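Local coordinates for single-stranded DNA-binding protein (Enterobacter phage Enc34, PDB 5ODL) that binds single-stranded DNA, here an oligonucleotide containing thymidines, probably through an OB-type beta barrel, as expected of a phage single-stranded DNA-binding protein, at residues Val28-Pro33 / Gly141-Ser146; Phe91-Asp96 / Gly159-Ala164. All blocks are in the same frame, centred on the assembly; numbering follows the deposited sequence.

Contact 1 of 2, residues Val28-Pro33 / Gly141-Ser146. With nucleotides of chain B.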
loop_
_atom_site.group_PDB
_atom_site.type_symbol
_atom_site.label_atom_id
_atom_site.label_comp_id
_atom_site.label_asym_id
_atom_site.label_seq_id
_atom_site.Cartn_x
_atom_site.Cartn_y
_atom_site.Cartn_z
ATOM N N VAL A 28 5.106 -7.101 5.418
ATOM C CA VAL A 28 3.648 -7.169 5.443
ATOM C C VAL A 28 3.198 -8.216 4.441
ATOM O O VAL A 28 3.917 -8.522 3.462
ATOM C CB VAL A 28 2.989 -5.777 5.133
ATOM C CG1 VAL A 28 3.304 -4.805 6.256
ATOM C CG2 VAL A 28 3.469 -5.213 3.805
ATOM N N ARG A 29 2.012 -8.775 4.676
ATOM C CA ARG A 29 1.493 -9.839 3.835
ATOM C C ARG A 29 0.681 -9.277 2.683
ATOM O O ARG A 29 -0.108 -8.393 2.854
ATOM C CB ARG A 29 0.694 -10.848 4.671
ATOM C CG ARG A 29 0.629 -12.240 4.046
ATOM C CD ARG A 29 0.150 -13.311 5.021
ATOM N NE ARG A 29 0.272 -14.619 4.383
ATOM C CZ ARG A 29 -0.272 -15.745 4.823
ATOM N NH1 ARG A 29 -0.985 -15.781 5.953
ATOM N NH2 ARG A 29 -0.084 -16.852 4.128
ATOM N N CYS A 30 0.891 -9.818 1.498
ATOM C CA CYS A 30 0.294 -9.324 0.281
ATOM C C CYS A 30 -1.043 -10.082 0.039
ATOM O O CYS A 30 -1.129 -11.281 0.331
ATOM C CB CYS A 30 1.360 -9.577 -0.812
ATOM S SG CYS A 30 0.716 -9.983 -2.359
ATOM N N SER A 31 -2.089 -9.384 -0.444
ATOM C CA SER A 31 -3.254 -10.033 -1.057
ATOM C C SER A 31 -3.716 -9.269 -2.280
ATOM O O SER A 31 -3.422 -8.073 -2.461
ATOM C CB SER A 31 -4.443 -10.260 -0.089
ATOM O OG SER A 31 -4.945 -9.061 0.358
ATOM N N TYR A 32 -4.420 -9.990 -3.143
ATOM C CA TYR A 32 -4.954 -9.410 -4.367
ATOM C C TYR A 32 -3.959 -8.534 -5.181
ATOM O O TYR A 32 -4.279 -7.406 -5.559
ATOM C CB TYR A 32 -6.196 -8.612 -4.047
ATOM C CG TYR A 32 -7.297 -9.452 -3.505
ATOM C CD1 TYR A 32 -8.043 -10.268 -4.347
ATOM C CD2 TYR A 32 -7.595 -9.442 -2.148
ATOM C CE1 TYR A 32 -9.064 -11.061 -3.848
ATOM C CE2 TYR A 32 -8.625 -10.209 -1.649
ATOM C CZ TYR A 32 -9.350 -11.016 -2.497
ATOM O OH TYR A 32 -10.365 -11.782 -1.972
ATOM N N PRO A 33 -2.749 -9.061 -5.459
ATOM C CA PRO A 33 -1.842 -8.296 -6.324
ATOM C C PRO A 33 -2.397 -8.137 -7.752
ATOM O O PRO A 33 -2.948 -9.078 -8.306
ATOM C CB PRO A 33 -0.552 -9.129 -6.318
ATOM C CG PRO A 33 -1.042 -10.518 -6.089
ATOM C CD PRO A 33 -2.209 -10.401 -5.137
ATOM N N GLY A 141 -0.519 -13.697 -3.882
ATOM C CA GLY A 141 -1.310 -13.435 -2.675
ATOM C C GLY A 141 -0.937 -14.468 -1.617
ATOM O O GLY A 141 -1.009 -15.664 -1.875
ATOM N N GLY A 142 -0.521 -13.990 -0.451
ATOM C CA GLY A 142 -0.042 -14.820 0.645
ATOM C C GLY A 142 1.431 -14.674 0.947
ATOM O O GLY A 142 1.871 -15.002 2.047
ATOM N N CYS A 143 2.213 -14.160 -0.000
ATOM C CA CYS A 143 3.620 -13.896 0.280
ATOM C C CYS A 143 3.734 -12.622 1.105
ATOM O O CYS A 143 2.739 -11.905 1.271
ATOM C CB CYS A 143 4.430 -13.812 -1.009
ATOM S SG CYS A 143 4.339 -12.275 -1.921
ATOM N N TRP A 144 4.935 -12.371 1.620
ATOM C CA TRP A 144 5.271 -11.163 2.368
ATOM C C TRP A 144 6.207 -10.276 1.550
ATOM O O TRP A 144 7.090 -10.771 0.814
ATOM C CB TRP A 144 5.901 -11.481 3.735
ATOM C CG TRP A 144 5.020 -12.309 4.609
ATOM C CD1 TRP A 144 4.699 -13.625 4.438
ATOM C CD2 TRP A 144 4.343 -11.874 5.785
ATOM N NE1 TRP A 144 3.839 -14.032 5.428
ATOM C CE2 TRP A 144 3.596 -12.973 6.266
ATOM C CE3 TRP A 144 4.275 -10.659 6.465
ATOM C CZ2 TRP A 144 2.802 -12.895 7.434
ATOM C CZ3 TRP A 144 3.481 -10.570 7.605
ATOM C CH2 TRP A 144 2.755 -11.687 8.077
ATOM N N VAL A 145 5.976 -8.968 1.659
ATOM C CA VAL A 145 6.656 -7.957 0.898
ATOM C C VAL A 145 7.020 -6.783 1.784
ATOM O O VAL A 145 6.585 -6.675 2.930
ATOM C CB VAL A 145 5.762 -7.438 -0.274
ATOM C CG1 VAL A 145 5.333 -8.561 -1.198
ATOM C CG2 VAL A 145 4.524 -6.715 0.243
ATOM N N SER A 146 7.805 -5.872 1.202
ATOM C CA SER A 146 7.973 -4.527 1.708
ATOM C C SER A 146 7.571 -3.620 0.540
ATOM O O SER A 146 7.815 -3.949 -0.619
ATOM C CB SER A 146 9.407 -4.269 2.174
ATOM O OG SER A 146 9.677 -5.019 3.339
ATOM P P DT B 7 -14.380 -2.035 -0.175
ATOM O OP1 DT B 7 -15.037 -0.974 0.639
ATOM O OP2 DT B 7 -12.963 -2.416 0.117
ATOM O "O5'" DT B 7 -15.257 -3.369 -0.112
ATOM C "C5'" DT B 7 -14.709 -4.679 -0.398
ATOM C "C4'" DT B 7 -14.103 -4.732 -1.783
ATOM O "O4'" DT B 7 -12.659 -4.738 -1.665
ATOM C "C3'" DT B 7 -14.444 -5.967 -2.615
ATOM O "O3'" DT B 7 -14.392 -5.611 -4.008
ATOM C "C2'" DT B 7 -13.317 -6.917 -2.256
ATOM C "C1'" DT B 7 -12.142 -5.947 -2.213
ATOM N N1 DT B 7 -10.973 -6.357 -1.399
ATOM C C2 DT B 7 -9.724 -6.306 -1.984
ATOM O O2 DT B 7 -9.542 -5.957 -3.140
ATOM N N3 DT B 7 -8.690 -6.682 -1.162
ATOM C C4 DT B 7 -8.778 -7.099 0.154
ATOM O O4 DT B 7 -7.762 -7.420 0.765
ATOM C C5 DT B 7 -10.116 -7.125 0.705
ATOM C C7 DT B 7 -10.305 -7.553 2.125
ATOM C C6 DT B 7 -11.131 -6.751 -0.086
ATOM P P DT B 8 -15.386 -6.281 -5.090
ATOM O OP1 DT B 8 -15.463 -5.371 -6.267
ATOM O OP2 DT B 8 -16.637 -6.688 -4.396
ATOM O "O5'" DT B 8 -14.610 -7.603 -5.521
ATOM C "C5'" DT B 8 -14.689 -8.132 -6.862
ATOM C "C4'" DT B 8 -13.561 -9.110 -7.103
ATOM O "O4'" DT B 8 -12.387 -8.396 -7.563
ATOM C "C3'" DT B 8 -13.117 -9.901 -5.870
ATOM O "O3'" DT B 8 -12.750 -11.240 -6.203
ATOM C "C2'" DT B 8 -11.900 -9.142 -5.376
ATOM C "C1'" DT B 8 -11.305 -8.578 -6.655
ATOM N N1 DT B 8 -10.642 -7.270 -6.463
ATOM C C2 DT B 8 -9.267 -7.220 -6.529
ATOM O O2 DT B 8 -8.578 -8.193 -6.781
ATOM N N3 DT B 8 -8.727 -5.970 -6.324
ATOM C C4 DT B 8 -9.412 -4.798 -6.051
ATOM O O4 DT B 8 -8.790 -3.747 -5.890
ATOM C C5 DT B 8 -10.853 -4.930 -5.975
ATOM C C7 DT B 8 -11.682 -3.721 -5.678
ATOM C C6 DT B 8 -11.386 -6.143 -6.180
ATOM P P DT B 9 -12.947 -12.407 -5.125
ATOM O OP1 DT B 9 -14.258 -13.057 -5.393
ATOM O OP2 DT B 9 -12.672 -11.839 -3.776
ATOM O "O5'" DT B 9 -11.783 -13.432 -5.487
#

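Contact 2 of 2, residues Phe91-Asp96 / Gly159-Ala164. With nucleotides of chain B.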
loop_
_atom_site.group_PDB
_atom_site.type_symbol
_atom_site.label_atom_id
_atom_site.label_comp_id
_atom_site.label_asym_id
_atom_site.label_seq_id
_atom_site.Cartn_x
_atom_site.Cartn_y
_atom_site.Cartn_z
ATOM N N PHE A 91 -7.012 5.017 2.706
ATOM C CA PHE A 91 -6.345 3.809 2.166
ATOM C C PHE A 91 -6.084 2.700 3.191
ATOM O O PHE A 91 -5.696 1.578 2.813
ATOM C CB PHE A 91 -5.081 4.163 1.429
ATOM C CG PHE A 91 -3.977 4.734 2.273
ATOM C CD1 PHE A 91 -3.090 3.910 2.956
ATOM C CD2 PHE A 91 -3.762 6.135 2.332
ATOM C CE1 PHE A 91 -2.031 4.437 3.666
ATOM C CE2 PHE A 91 -2.706 6.648 3.053
ATOM C CZ PHE A 91 -1.836 5.801 3.736
ATOM N N ILE A 92 -6.261 3.028 4.471
ATOM C CA ILE A 92 -6.065 2.087 5.567
ATOM C C ILE A 92 -7.415 1.773 6.215
ATOM O O ILE A 92 -8.230 2.687 6.482
ATOM C CB ILE A 92 -5.015 2.610 6.569
ATOM C CG1 ILE A 92 -4.730 1.525 7.618
ATOM C CG2 ILE A 92 -5.438 3.960 7.207
ATOM C CD1 ILE A 92 -3.475 1.788 8.404
ATOM N N LYS A 93 -7.650 0.480 6.420
ATOM C CA LYS A 93 -8.863 -0.064 7.021
ATOM C C LYS A 93 -8.460 -1.010 8.150
ATOM O O LYS A 93 -7.304 -1.387 8.292
ATOM C CB LYS A 93 -9.687 -0.836 5.960
ATOM C CG LYS A 93 -10.281 0.120 4.918
ATOM C CD LYS A 93 -11.393 -0.412 4.059
ATOM C CE LYS A 93 -12.252 0.719 3.421
ATOM N NZ LYS A 93 -11.594 2.054 3.192
ATOM N N ASP A 94 -9.438 -1.353 8.966
ATOM C CA ASP A 94 -9.260 -2.202 10.127
ATOM C C ASP A 94 -9.810 -3.586 9.795
ATOM O O ASP A 94 -11.016 -3.766 9.623
ATOM C CB ASP A 94 -10.001 -1.564 11.297
ATOM C CG ASP A 94 -9.785 -2.261 12.615
ATOM O OD1 ASP A 94 -9.581 -3.482 12.643
ATOM O OD2 ASP A 94 -9.867 -1.553 13.653
ATOM N N GLY A 95 -8.935 -4.574 9.687
ATOM C CA GLY A 95 -9.376 -5.903 9.286
ATOM C C GLY A 95 -10.435 -6.538 10.160
ATOM O O GLY A 95 -11.327 -7.209 9.664
ATOM N N ASP A 96 -10.344 -6.290 11.459
ATOM C CA ASP A 96 -11.295 -6.845 12.453
ATOM C C ASP A 96 -12.690 -6.181 12.445
ATOM O O ASP A 96 -13.665 -6.780 12.916
ATOM C CB ASP A 96 -10.666 -6.761 13.836
ATOM C CG ASP A 96 -9.423 -7.602 13.950
ATOM O OD1 ASP A 96 -9.462 -8.812 13.629
ATOM O OD2 ASP A 96 -8.389 -7.063 14.367
ATOM N N GLY A 159 -15.876 12.264 -4.584
ATOM C CA GLY A 159 -15.778 12.421 -3.146
ATOM C C GLY A 159 -14.386 12.822 -2.707
ATOM O O GLY A 159 -13.553 13.244 -3.515
ATOM N N LYS A 160 -14.184 12.716 -1.403
ATOM C CA LYS A 160 -12.992 13.150 -0.712
ATOM C C LYS A 160 -12.364 11.910 -0.044
ATOM O O LYS A 160 -13.018 11.208 0.718
ATOM C CB LYS A 160 -13.343 14.191 0.355
ATOM C CG LYS A 160 -13.884 15.494 -0.210
ATOM C CD LYS A 160 -14.394 16.429 0.883
ATOM C CE LYS A 160 -15.236 17.584 0.332
ATOM N NZ LYS A 160 -14.433 18.723 -0.202
ATOM N N ARG A 161 -11.100 11.652 -0.341
ATOM C CA ARG A 161 -10.388 10.474 0.187
ATOM C C ARG A 161 -8.937 10.827 0.416
ATOM O O ARG A 161 -8.397 11.763 -0.198
ATOM C CB ARG A 161 -10.417 9.322 -0.830
ATOM C CG ARG A 161 -11.787 8.728 -1.154
ATOM C CD ARG A 161 -11.693 7.513 -2.072
ATOM N NE ARG A 161 -10.970 6.468 -1.332
ATOM C CZ ARG A 161 -11.532 5.512 -0.580
ATOM N NH1 ARG A 161 -12.851 5.371 -0.503
ATOM N NH2 ARG A 161 -10.755 4.672 0.084
ATOM N N ILE A 162 -8.279 10.041 1.255
ATOM C CA ILE A 162 -6.811 10.005 1.270
ATOM C C ILE A 162 -6.456 8.621 0.748
ATOM O O ILE A 162 -6.752 7.600 1.382
ATOM C CB ILE A 162 -6.169 10.244 2.649
ATOM C CG1 ILE A 162 -6.675 11.567 3.289
ATOM C CG2 ILE A 162 -4.658 10.185 2.528
ATOM C CD1 ILE A 162 -6.482 12.796 2.429
ATOM N N ASN A 163 -5.815 8.610 -0.409
ATOM C CA ASN A 163 -5.444 7.374 -1.116
ATOM C C ASN A 163 -3.928 7.193 -1.010
ATOM O O ASN A 163 -3.223 8.057 -0.452
ATOM C CB ASN A 163 -5.879 7.445 -2.601
ATOM C CG ASN A 163 -7.376 7.645 -2.780
ATOM O OD1 ASN A 163 -8.173 6.975 -2.141
ATOM N ND2 ASN A 163 -7.767 8.573 -3.681
ATOM N N ALA A 164 -3.432 6.055 -1.523
ATOM C CA ALA A 164 -1.989 5.790 -1.529
ATOM C C ALA A 164 -1.515 5.383 -2.926
ATOM O O ALA A 164 -2.075 4.471 -3.533
ATOM C CB ALA A 164 -1.650 4.693 -0.535
ATOM P P DT B 5 -8.164 5.481 -7.517
ATOM O OP1 DT B 5 -6.766 5.400 -7.044
ATOM O OP2 DT B 5 -8.567 4.901 -8.827
ATOM O "O5'" DT B 5 -9.114 4.842 -6.420
ATOM C "C5'" DT B 5 -9.232 5.434 -5.139
ATOM C "C4'" DT B 5 -10.324 4.728 -4.383
ATOM O "O4'" DT B 5 -11.583 4.843 -5.077
ATOM C "C3'" DT B 5 -10.060 3.236 -4.208
ATOM O "O3'" DT B 5 -10.264 2.971 -2.840
ATOM C "C2'" DT B 5 -11.067 2.560 -5.117
ATOM C "C1'" DT B 5 -12.183 3.580 -5.217
ATOM N N1 DT B 5 -12.894 3.566 -6.505
ATOM C C2 DT B 5 -14.270 3.463 -6.496
ATOM O O2 DT B 5 -14.927 3.372 -5.469
ATOM N N3 DT B 5 -14.852 3.457 -7.741
ATOM C C4 DT B 5 -14.210 3.562 -8.959
ATOM O O4 DT B 5 -14.863 3.546 -9.995
ATOM C C5 DT B 5 -12.774 3.701 -8.893
ATOM C C7 DT B 5 -11.998 3.830 -10.167
ATOM C C6 DT B 5 -12.196 3.694 -7.686
#

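Contact 1 of 2, residues Val28-Pro33 / Gly141-Ser146
Arg29 lies across one face of the Trp144 indole, its CB 3.8 Å from the centroid of the six-membered ring and almost on the ring normal, a CH-pi contact. The extended chain carries CD along the ring to 3.6 Å from Trp144 CZ2, and the guanidinium lies nearly parallel to the indole, with 6° between the planes. At the guanidinium edge sits Gly142 O, which takes a straight bond from Arg29 NE (2.9 Å, 172°) and a weak one from NH2. Asp175 accepts from Trp144 NE1 and makes a long, weak ion pair with Arg29.

The backbones form an antiparallel pairing within the curled sheet, consistent with the OB fold of the family. Val28 and Val145 are a hydrogen-bonded pair, Arg29 and Trp144 the non-hydrogen-bonded pair beside it. Cys30 N to Cys143 O (2.8 Å) and Gly142 N to Cys30 O (2.9 Å) extend the bonding into the loop before strand 144-156. On the face turned from Trp144, Val28 CG2 meets Val145 CG2 at 4.0 Å. At the corner the Tyr32 ring reaches DNA: O2 of DT7 of chain B lies over one face, and Tyr32 CD1 is 3.2 Å from O2 of DT8 of chain B.

Contact 2 of 2, residues Phe91-Asp96 / Gly159-Ala164
Phe91 presents one face of its ring to the methyl of Ala164. That CB stands 3.8 Å from the Phe91 ring centroid, 17° off the normal and displaced toward the rim, so that Phe91 CG is its nearest ring atom at 3.6 Å. Phe91 CG sits between the backbone N and the carbonyl carbon (chi1 66°), which, with CB already directed at residues 159-164, turns the ring face to Ala164. Ile162 comes at the ring from another side: its carbonyl O lies at the edge near the ring plane, and the two side chains meet at a slant, with Ile162 CG2 4.1 Å from Phe91 CE2. The same carbonyl accepts a weak, bent bond from Phe91 N (2.9 Å, 123°).

Here the chain leading into strand 92-94 packs against strand 159-173 of the curled sheet, with Ile67 and Ile71 of helix 61-76 adding to the apolar surroundings of Phe91.

Toward the DNA, Arg161 bends at chi3, bringing NE to Asn163 OD1 at 3.0 Å; the bond lies in the amide carbonyl plane and close to the guanidinium plane. This bond, and Gln154 at Asn163 ND2, probably fix how the two groups lie against the nucleotide. Over one guanidinium face is O3' of DT5 of chain B, 3.4 Å from Arg161 NH2, which also makes a salt bridge to a DNA phosphate. Lys93 NZ, bonded to Ser88 O, approaches the guanidinium edge.

Overall arrangement
After three short strands (8-12, 15-18, 23-26) the chain enters strand 28-31, which waits for its partner until residues 141-146; contact 1 closes a loop of 107 residues that includes helix 61-76. Inside that loop lies segment 91-96, whose partner, 159-164, comes only after strand 144-156 has run its course and turned back as strand 159-173; contact 2 closes a loop of 62 residues. The contacts therefore cross rather than nest. Contact 1 pairs strand 28-31 with the start of strand 144-156, while contact 2 sets the entry to strand 92-94 against the next strand. Their centres are about 18 Å apart and they do not touch, but both lie along the sheet that meets the DNA of chain B.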